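Local structure of TRAP dicarboxylate transporter, DctP subunit (Anaerococcus prevoti, 4N91) at residues Leu172-Gln178 / Ser191-Gly197; Phe198-Tyr202 / Asn223-Glu227; Leu49-Glu53 / Asp65-Tyr69. The protein binds D-glucuronate as the solute-binding subunit of a TRAP transporter, probably delivering it to the membrane components for uptake. One frame throughout, in Å; residues are numbered along the deposited sequence.

In the fold
Followed from the N terminus, the chain closes its three long-range contacts in series; none nests within or crosses another. Contact 3 comes first, when strand 64-69 returns alongside helix 44-60 at the edge of the five-stranded sheet. Much later, strand 192-195 pairs with strand 173-176 and contact 1 closes the beta-alpha-beta crossover through helix 180-188, its centre about 32 Å from that of contact 3 and on the opposite side of the chain's centre. Contact 2 follows at once, joining the segment that leads into helix 201-207 to the loop 223-227. Contacts 1 and 2 touch each other through Arg175, Phe198 and Val201, and both reach the bound glucuronate; contact 3 stands apart from them.

Contact 1 (Leu172-Gln178 / Ser191-Gly197); sequences LKIRVQQ and SSASPMG. With BDP (beta-D-glucopyranuronic acid), chain C.
One guanidinium group, that of Arg175, serves a backbone carbonyl and a sugar carboxylate along two adjoining edges. NE and NH2 of Arg175 approach O of Met196 (selenomethionine in this crystal) side-on, at 3.0 and 2.8 Å, with that oxygen close to the guanidinium plane. NH1 of Arg175 reaches O6B of the glucuronate at 2.7 Å and NH2 reaches O6A at 2.9 Å, both nearly straight. NH2 therefore spends its two hydrogens on different partners, which fixes the rotation of the group. A bend at chi2 (-92°) turns the arginine along the strand, and CG of Arg175 passes only 3.4 Å from CG of Met196. Arg154 also hydrogen-bonds the bound glucuronate, so a second arginine attends the same anionic ligand. The scaffold is a beta-alpha-beta unit in which strands 173-176 and 192-195 run parallel on either side of helix 180-188 in sequence. Its straightest rung joins Ile174 N to Ser192 O at 2.9 Å (175° at the hydrogen); Ser194 N and Met196 N continue the ladder to Ile174 O and Val176 O. On the face carrying Ile174 and Val176, CG2 of Val176 rests 3.8 Å from CB of Ala193, with Met186 of the helix packed against both.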
# COMPACT_ATOMS: atom_id res chain seq x y z
N LEU A 172 -2.31 20.14 -13.34
CA LEU A 172 -2.94 18.82 -13.48
C LEU A 172 -3.65 18.45 -12.18
O LEU A 172 -3.29 18.92 -11.08
CB LEU A 172 -1.92 17.72 -13.78
CG LEU A 172 -1.07 17.86 -15.05
CD1 LEU A 172 -0.25 16.61 -15.26
CD2 LEU A 172 -1.94 18.16 -16.24
N LYS A 173 -4.65 17.59 -12.30
CA LYS A 173 -5.34 17.01 -11.16
C LYS A 173 -4.92 15.55 -11.13
O LYS A 173 -5.18 14.79 -12.08
CB LYS A 173 -6.85 17.06 -11.37
CG LYS A 173 -7.42 18.47 -11.42
CD LYS A 173 -8.93 18.44 -11.51
CE LYS A 173 -9.52 19.81 -11.80
NZ LYS A 173 -11.01 19.78 -11.65
N ILE A 174 -4.23 15.16 -10.06
CA ILE A 174 -3.66 13.82 -9.95
C ILE A 174 -4.36 13.09 -8.84
O ILE A 174 -4.44 13.61 -7.72
CB ILE A 174 -2.16 13.89 -9.64
CG1 ILE A 174 -1.43 14.65 -10.75
CG2 ILE A 174 -1.60 12.51 -9.40
CD1 ILE A 174 -1.48 13.98 -12.12
N ARG A 175 -4.86 11.89 -9.11
CA ARG A 175 -5.51 11.10 -8.07
C ARG A 175 -4.47 10.61 -7.07
O ARG A 175 -3.35 10.20 -7.45
CB ARG A 175 -6.27 9.91 -8.65
CG ARG A 175 -6.94 9.04 -7.61
CD ARG A 175 -6.06 7.88 -7.12
NE ARG A 175 -6.69 7.10 -6.08
CZ ARG A 175 -6.15 6.00 -5.56
NH1 ARG A 175 -4.98 5.57 -6.02
NH2 ARG A 175 -6.78 5.34 -4.61
N VAL A 176 -4.84 10.68 -5.79
CA VAL A 176 -4.08 10.07 -4.72
C VAL A 176 -5.05 9.29 -3.84
O VAL A 176 -6.26 9.35 -4.02
CB VAL A 176 -3.32 11.10 -3.88
CG1 VAL A 176 -2.28 11.80 -4.76
CG2 VAL A 176 -4.28 12.11 -3.28
N GLN A 177 -4.50 8.51 -2.92
CA GLN A 177 -5.32 7.84 -1.92
C GLN A 177 -5.82 8.86 -0.91
O GLN A 177 -5.40 10.02 -0.93
CB GLN A 177 -4.51 6.76 -1.24
CG GLN A 177 -4.00 5.70 -2.22
CD GLN A 177 -3.33 4.55 -1.49
OE1 GLN A 177 -3.99 3.67 -0.95
NE2 GLN A 177 -2.03 4.58 -1.45
N GLN A 178 -6.74 8.43 -0.05
CA GLN A 178 -7.28 9.30 0.99
C GLN A 178 -6.26 9.44 2.12
O GLN A 178 -6.35 8.80 3.17
CB GLN A 178 -8.63 8.80 1.52
CG GLN A 178 -9.37 9.88 2.33
CD GLN A 178 -10.69 9.41 2.92
OE1 GLN A 178 -10.81 9.27 4.13
NE2 GLN A 178 -11.67 9.17 2.08
N SER A 191 1.05 20.99 -7.82
CA SER A 191 -0.04 20.32 -8.51
C SER A 191 -1.29 20.33 -7.63
O SER A 191 -1.39 21.11 -6.66
CB SER A 191 0.43 18.90 -8.86
OG SER A 191 -0.44 18.26 -9.76
N SER A 192 -2.25 19.47 -7.95
CA SER A 192 -3.50 19.40 -7.21
C SER A 192 -3.86 17.93 -7.00
O SER A 192 -3.81 17.14 -7.93
CB SER A 192 -4.60 20.09 -8.01
OG SER A 192 -5.80 20.10 -7.27
N ALA A 193 -4.21 17.56 -5.77
CA ALA A 193 -4.61 16.19 -5.48
C ALA A 193 -6.12 15.97 -5.59
O ALA A 193 -6.91 16.79 -5.14
CB ALA A 193 -4.18 15.82 -4.10
N SER A 194 -6.50 14.79 -6.08
CA SER A 194 -7.87 14.36 -6.08
C SER A 194 -7.95 13.03 -5.37
O SER A 194 -7.81 12.00 -5.99
CB SER A 194 -8.41 14.18 -7.50
OG SER A 194 -8.60 15.43 -8.11
N PRO A 195 -8.20 13.06 -4.07
CA PRO A 195 -8.26 11.78 -3.33
C PRO A 195 -9.53 11.00 -3.62
O PRO A 195 -10.61 11.60 -3.63
CB PRO A 195 -8.24 12.19 -1.86
CG PRO A 195 -8.11 13.68 -1.86
CD PRO A 195 -8.32 14.23 -3.20
N MSE A 196 -9.42 9.71 -3.87
CA MSE A 196 -10.59 8.86 -4.12
C MSE A 196 -10.15 7.41 -4.02
O MSE A 196 -8.95 7.10 -4.07
CB MSE A 196 -11.17 9.11 -5.51
CG MSE A 196 -10.22 8.69 -6.62
SE MSE A 196 -10.85 9.16 -8.42
CE MSE A 196 -10.64 11.05 -8.31
N GLY A 197 -11.13 6.52 -3.88
CA GLY A 197 -10.84 5.11 -3.78
C GLY A 197 -10.34 4.48 -5.07
O GLY A 197 -10.61 4.95 -6.15
C1 BDP C . -2.06 -0.22 -4.65
C2 BDP C . -2.14 -0.75 -3.29
C3 BDP C . -3.56 -0.73 -2.81
C4 BDP C . -4.10 0.59 -2.83
C5 BDP C . -3.97 1.15 -4.19
C6 BDP C . -4.40 2.64 -4.25
O2 BDP C . -1.85 -2.18 -3.50
O3 BDP C . -3.63 -1.30 -1.46
O4 BDP C . -5.36 0.68 -2.40
O5 BDP C . -2.57 1.11 -4.64
O6A BDP C . -5.56 2.88 -3.84
O1 BDP C . -0.66 -0.01 -4.93
O6B BDP C . -3.69 3.45 -4.88

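Contact 2 (Phe198-Tyr202 / Asn223-Glu227); sequences FGEVY and NGHGE. With BDP (beta-D-glucopyranuronic acid), chain C.
One water molecule joins Phe198, Tyr202 and His225 at the centre of this contact. It donates to Phe198 O at 2.8 Å, accepts from Tyr202 N at 3.0 Å and lies 2.9 Å from His225 NE2, in the plane of the imidazole. Segment 198-202, which leads into helix 201-207, is thus tied through a water to the loop 223-227. The other ring nitrogen, ND1, is hydrogen-bonded to the hydroxyl of Tyr157, so the imidazole is held at both of its nitrogens and has little liberty to rotate. CG1 of Val201 presses against CE1 of this ring at 3.4 Å, the two side chains crossing at about a right angle.

Farther out, the hydroxyl of Tyr202 donates a short hydrogen bond, 2.6 Å from OH to Glu227 OE1, on the syn side but 31° out of the plane of a carboxylate that stands almost perpendicular to the phenol ring. Gly224 O lies in the plane of the tyrosine ring, at its CE1 edge. Gly224 leaves the preceding helix with positive phi, and a side chain at this position would crowd Tyr202 CE1.

Phe198 lies between the loop and the sugar. With CG opposite the backbone N (chi1 -168°), its ring is brought against the glucuronate, one face turned to C5, which sits 3.6 Å above the ring plane. The far end of the ring meets the side chain of Asn223, with amide and ring planes inclined at 61°. The ring packs over C5 and the carboxylate end of the sugar as one wall of the glucuronate pocket; aromatic rings against sugar C-H groups are a common feature of carbohydrate-binding sites.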
# COMPACT_ATOMS: atom_id res chain seq x y z
N PHE A 198 -9.59 3.40 -4.91
CA PHE A 198 -8.83 2.80 -6.01
C PHE A 198 -9.76 2.36 -7.14
O PHE A 198 -9.45 2.53 -8.31
CB PHE A 198 -8.05 1.63 -5.44
CG PHE A 198 -6.99 1.06 -6.36
CD1 PHE A 198 -6.14 1.88 -7.08
CD2 PHE A 198 -6.82 -0.31 -6.44
CE1 PHE A 198 -5.16 1.35 -7.89
CE2 PHE A 198 -5.82 -0.85 -7.25
CZ PHE A 198 -5.00 -0.03 -7.96
N GLY A 199 -10.90 1.76 -6.79
CA GLY A 199 -11.86 1.34 -7.78
C GLY A 199 -12.49 2.40 -8.66
O GLY A 199 -13.08 2.08 -9.70
N GLU A 200 -12.38 3.66 -8.24
CA GLU A 200 -12.90 4.78 -9.00
C GLU A 200 -11.97 5.34 -10.07
O GLU A 200 -12.39 6.12 -10.94
CB GLU A 200 -13.26 5.86 -8.00
CG GLU A 200 -14.35 5.32 -7.03
CD GLU A 200 -14.29 5.83 -5.62
OE1 GLU A 200 -14.16 7.05 -5.45
OE2 GLU A 200 -14.45 5.01 -4.67
N VAL A 201 -10.70 4.97 -9.99
CA VAL A 201 -9.67 5.67 -10.74
C VAL A 201 -9.79 5.44 -12.24
O VAL A 201 -9.65 6.39 -13.01
CB VAL A 201 -8.26 5.28 -10.23
CG1 VAL A 201 -7.18 5.95 -11.05
CG2 VAL A 201 -8.12 5.60 -8.75
N TYR A 202 -10.07 4.20 -12.68
CA TYR A 202 -10.15 3.93 -14.11
C TYR A 202 -11.17 4.84 -14.81
O TYR A 202 -10.88 5.48 -15.80
CB TYR A 202 -10.50 2.47 -14.32
CG TYR A 202 -10.73 2.11 -15.75
CD1 TYR A 202 -9.67 1.86 -16.60
CD2 TYR A 202 -12.02 2.04 -16.26
CE1 TYR A 202 -9.90 1.52 -17.94
CE2 TYR A 202 -12.25 1.72 -17.59
CZ TYR A 202 -11.18 1.46 -18.41
OH TYR A 202 -11.40 1.12 -19.73
N ASN A 223 -5.58 -3.15 -13.36
CA ASN A 223 -6.69 -2.23 -13.15
C ASN A 223 -6.99 -1.39 -14.38
O ASN A 223 -7.89 -0.56 -14.35
CB ASN A 223 -6.42 -1.35 -11.93
CG ASN A 223 -6.00 -2.17 -10.73
OD1 ASN A 223 -4.81 -2.40 -10.50
ND2 ASN A 223 -6.99 -2.73 -10.04
N GLY A 224 -6.25 -1.64 -15.46
CA GLY A 224 -6.53 -1.05 -16.75
C GLY A 224 -6.15 0.41 -16.93
O GLY A 224 -6.52 1.01 -17.94
N HIS A 225 -5.41 1.01 -16.00
CA HIS A 225 -5.13 2.43 -16.14
C HIS A 225 -4.26 2.75 -17.35
O HIS A 225 -4.25 3.88 -17.84
CB HIS A 225 -4.47 3.00 -14.89
CG HIS A 225 -5.28 2.85 -13.65
ND1 HIS A 225 -4.83 3.23 -12.41
CD2 HIS A 225 -6.52 2.32 -13.46
CE1 HIS A 225 -5.74 2.95 -11.50
NE2 HIS A 225 -6.78 2.40 -12.11
N GLY A 226 -3.52 1.76 -17.82
CA GLY A 226 -2.70 1.93 -19.01
C GLY A 226 -3.48 1.98 -20.30
O GLY A 226 -2.93 2.29 -21.37
N GLU A 227 -4.79 1.74 -20.22
CA GLU A 227 -5.65 1.92 -21.39
C GLU A 227 -5.80 3.41 -21.69
O GLU A 227 -5.96 3.81 -22.84
CB GLU A 227 -7.04 1.30 -21.15
CG GLU A 227 -7.04 -0.19 -21.04
CD GLU A 227 -8.44 -0.75 -20.79
OE1 GLU A 227 -9.42 0.02 -20.93
OE2 GLU A 227 -8.55 -1.95 -20.45
C1 BDP C . -2.06 -0.22 -4.65
C2 BDP C . -2.14 -0.75 -3.29
C3 BDP C . -3.56 -0.73 -2.81
C4 BDP C . -4.10 0.59 -2.83
C5 BDP C . -3.97 1.15 -4.19
C6 BDP C . -4.40 2.64 -4.25
O2 BDP C . -1.85 -2.18 -3.50
O3 BDP C . -3.63 -1.30 -1.46
O4 BDP C . -5.36 0.68 -2.40
O5 BDP C . -2.57 1.11 -4.64
O6A BDP C . -5.56 2.88 -3.84
O1 BDP C . -0.66 -0.01 -4.93
O6B BDP C . -3.69 3.45 -4.88
O HOH W 1 -9.35 1.79 -10.98

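Contact 3 (Leu49-Glu53 / Asp65-Tyr69); sequences LLAFE and DIQVY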
# COMPACT_ATOMS: atom_id res chain seq x y z
N LEU A 49 -3.56 -14.44 -0.00
CA LEU A 49 -4.67 -14.71 0.92
C LEU A 49 -5.27 -16.09 0.70
O LEU A 49 -5.72 -16.73 1.66
CB LEU A 49 -5.72 -13.60 0.85
CG LEU A 49 -5.32 -12.24 1.44
CD1 LEU A 49 -6.28 -11.16 1.05
CD2 LEU A 49 -5.21 -12.34 2.96
N LEU A 50 -5.27 -16.58 -0.53
CA LEU A 50 -5.71 -17.95 -0.79
C LEU A 50 -4.75 -18.92 -0.09
O LEU A 50 -5.16 -19.95 0.44
CB LEU A 50 -5.76 -18.24 -2.29
CG LEU A 50 -6.90 -17.58 -3.07
CD1 LEU A 50 -6.82 -18.00 -4.53
CD2 LEU A 50 -8.25 -17.95 -2.47
N ALA A 51 -3.46 -18.60 -0.08
CA ALA A 51 -2.48 -19.45 0.62
C ALA A 51 -2.71 -19.43 2.14
O ALA A 51 -2.65 -20.46 2.83
CB ALA A 51 -1.08 -19.02 0.28
N PHE A 52 -3.00 -18.25 2.66
CA PHE A 52 -3.42 -18.08 4.05
C PHE A 52 -4.62 -18.98 4.38
O PHE A 52 -4.60 -19.72 5.38
CB PHE A 52 -3.77 -16.60 4.28
CG PHE A 52 -4.49 -16.33 5.58
CD1 PHE A 52 -3.82 -16.34 6.79
CD2 PHE A 52 -5.85 -16.03 5.58
CE1 PHE A 52 -4.49 -16.08 7.99
CE2 PHE A 52 -6.52 -15.76 6.78
CZ PHE A 52 -5.84 -15.80 7.98
N GLU A 53 -5.65 -18.91 3.54
CA GLU A 53 -6.86 -19.69 3.75
C GLU A 53 -6.54 -21.18 3.77
O GLU A 53 -6.99 -21.93 4.64
CB GLU A 53 -7.88 -19.40 2.67
CG GLU A 53 -9.07 -20.32 2.68
CD GLU A 53 -10.11 -19.92 1.66
OE1 GLU A 53 -9.93 -18.87 1.03
OE2 GLU A 53 -11.10 -20.66 1.50
N ASP A 65 -14.03 -21.38 8.67
CA ASP A 65 -14.17 -21.23 7.24
C ASP A 65 -13.68 -19.82 6.91
O ASP A 65 -14.32 -18.85 7.26
CB ASP A 65 -15.63 -21.39 6.82
CG ASP A 65 -15.84 -21.13 5.34
OD1 ASP A 65 -14.85 -21.09 4.58
OD2 ASP A 65 -17.00 -20.97 4.93
N ILE A 66 -12.52 -19.73 6.27
CA ILE A 66 -11.99 -18.43 5.87
C ILE A 66 -12.54 -18.04 4.51
O ILE A 66 -12.42 -18.80 3.55
CB ILE A 66 -10.44 -18.45 5.89
CG1 ILE A 66 -9.95 -18.48 7.34
CG2 ILE A 66 -9.87 -17.25 5.15
CD1 ILE A 66 -8.49 -18.75 7.50
N GLN A 67 -13.20 -16.88 4.43
CA GLN A 67 -13.77 -16.43 3.17
C GLN A 67 -13.10 -15.15 2.70
O GLN A 67 -13.08 -14.16 3.42
CB GLN A 67 -15.27 -16.21 3.34
CG GLN A 67 -15.99 -17.49 3.68
CD GLN A 67 -17.47 -17.28 3.94
OE1 GLN A 67 -17.96 -16.15 3.93
NE2 GLN A 67 -18.18 -18.38 4.18
N VAL A 68 -12.55 -15.19 1.48
CA VAL A 68 -11.77 -14.08 0.96
C VAL A 68 -12.63 -13.34 -0.07
O VAL A 68 -13.16 -13.95 -0.99
CB VAL A 68 -10.44 -14.54 0.33
CG1 VAL A 68 -9.65 -13.33 -0.21
CG2 VAL A 68 -9.63 -15.33 1.30
N TYR A 69 -12.80 -12.04 0.13
CA TYR A 69 -13.60 -11.20 -0.72
C TYR A 69 -12.72 -10.21 -1.49
O TYR A 69 -12.31 -9.17 -0.94
CB TYR A 69 -14.63 -10.42 0.11
CG TYR A 69 -15.67 -11.28 0.79
CD1 TYR A 69 -15.40 -11.91 1.99
CD2 TYR A 69 -16.93 -11.45 0.22
CE1 TYR A 69 -16.35 -12.70 2.62
CE2 TYR A 69 -17.88 -12.25 0.84
CZ TYR A 69 -17.57 -12.87 2.03
OH TYR A 69 -18.51 -13.66 2.67
O HOH W 2 -12.40 -17.75 0.09
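Glu53 and Ile66 meet where helix 44-60 packs over strand 64-69, outermost in the five-stranded sheet and the second strand of a beta-alpha-beta unit begun by strand 31-36. The helix and strand segments run nearly antiparallel, at 171°, with axes 8.9 Å apart.

The glutamate can be followed outward along its length. Its CB touches CG2 of Ile66 at 3.8 Å. Because CG lies opposite the backbone N (chi1 171°) and the chain then stays extended, the side chain slides past Ile66 in the reverse direction, and CG comes up against CB and O of that residue. The carboxylate ends beside the strand backbone: OE2 is 3.1 Å from Ile66 O, a close approach of two acceptors and no hydrogen bond, while OE1 meets CG2 of Val68 at 3.6 Å. Between 49-53 and 65-69 the polar link runs through a water, which donates to Glu53 OE1 at 2.9 Å and accepts from Val68 N at the same distance. Glu57 and Asp65 bring further carboxylates close by, and this crowding would be expected to raise the proton affinity of the group. With an alanine here, the water would probably lose its acceptor on the helix and the flank of Ile66 be uncovered.

Apolar contacts border the glutamate. CE2 of Phe52 rests 3.7 Å from CD1 of Ile66, the two side chains crossing at about a right angle, and Phe262 and Phe266 of helix 256-290 pack against the same phenylalanine. CB of Leu49 reaches CG1 of Val68. Glu57, on the same helix, takes the N-H of Ile66 directly on its OE2.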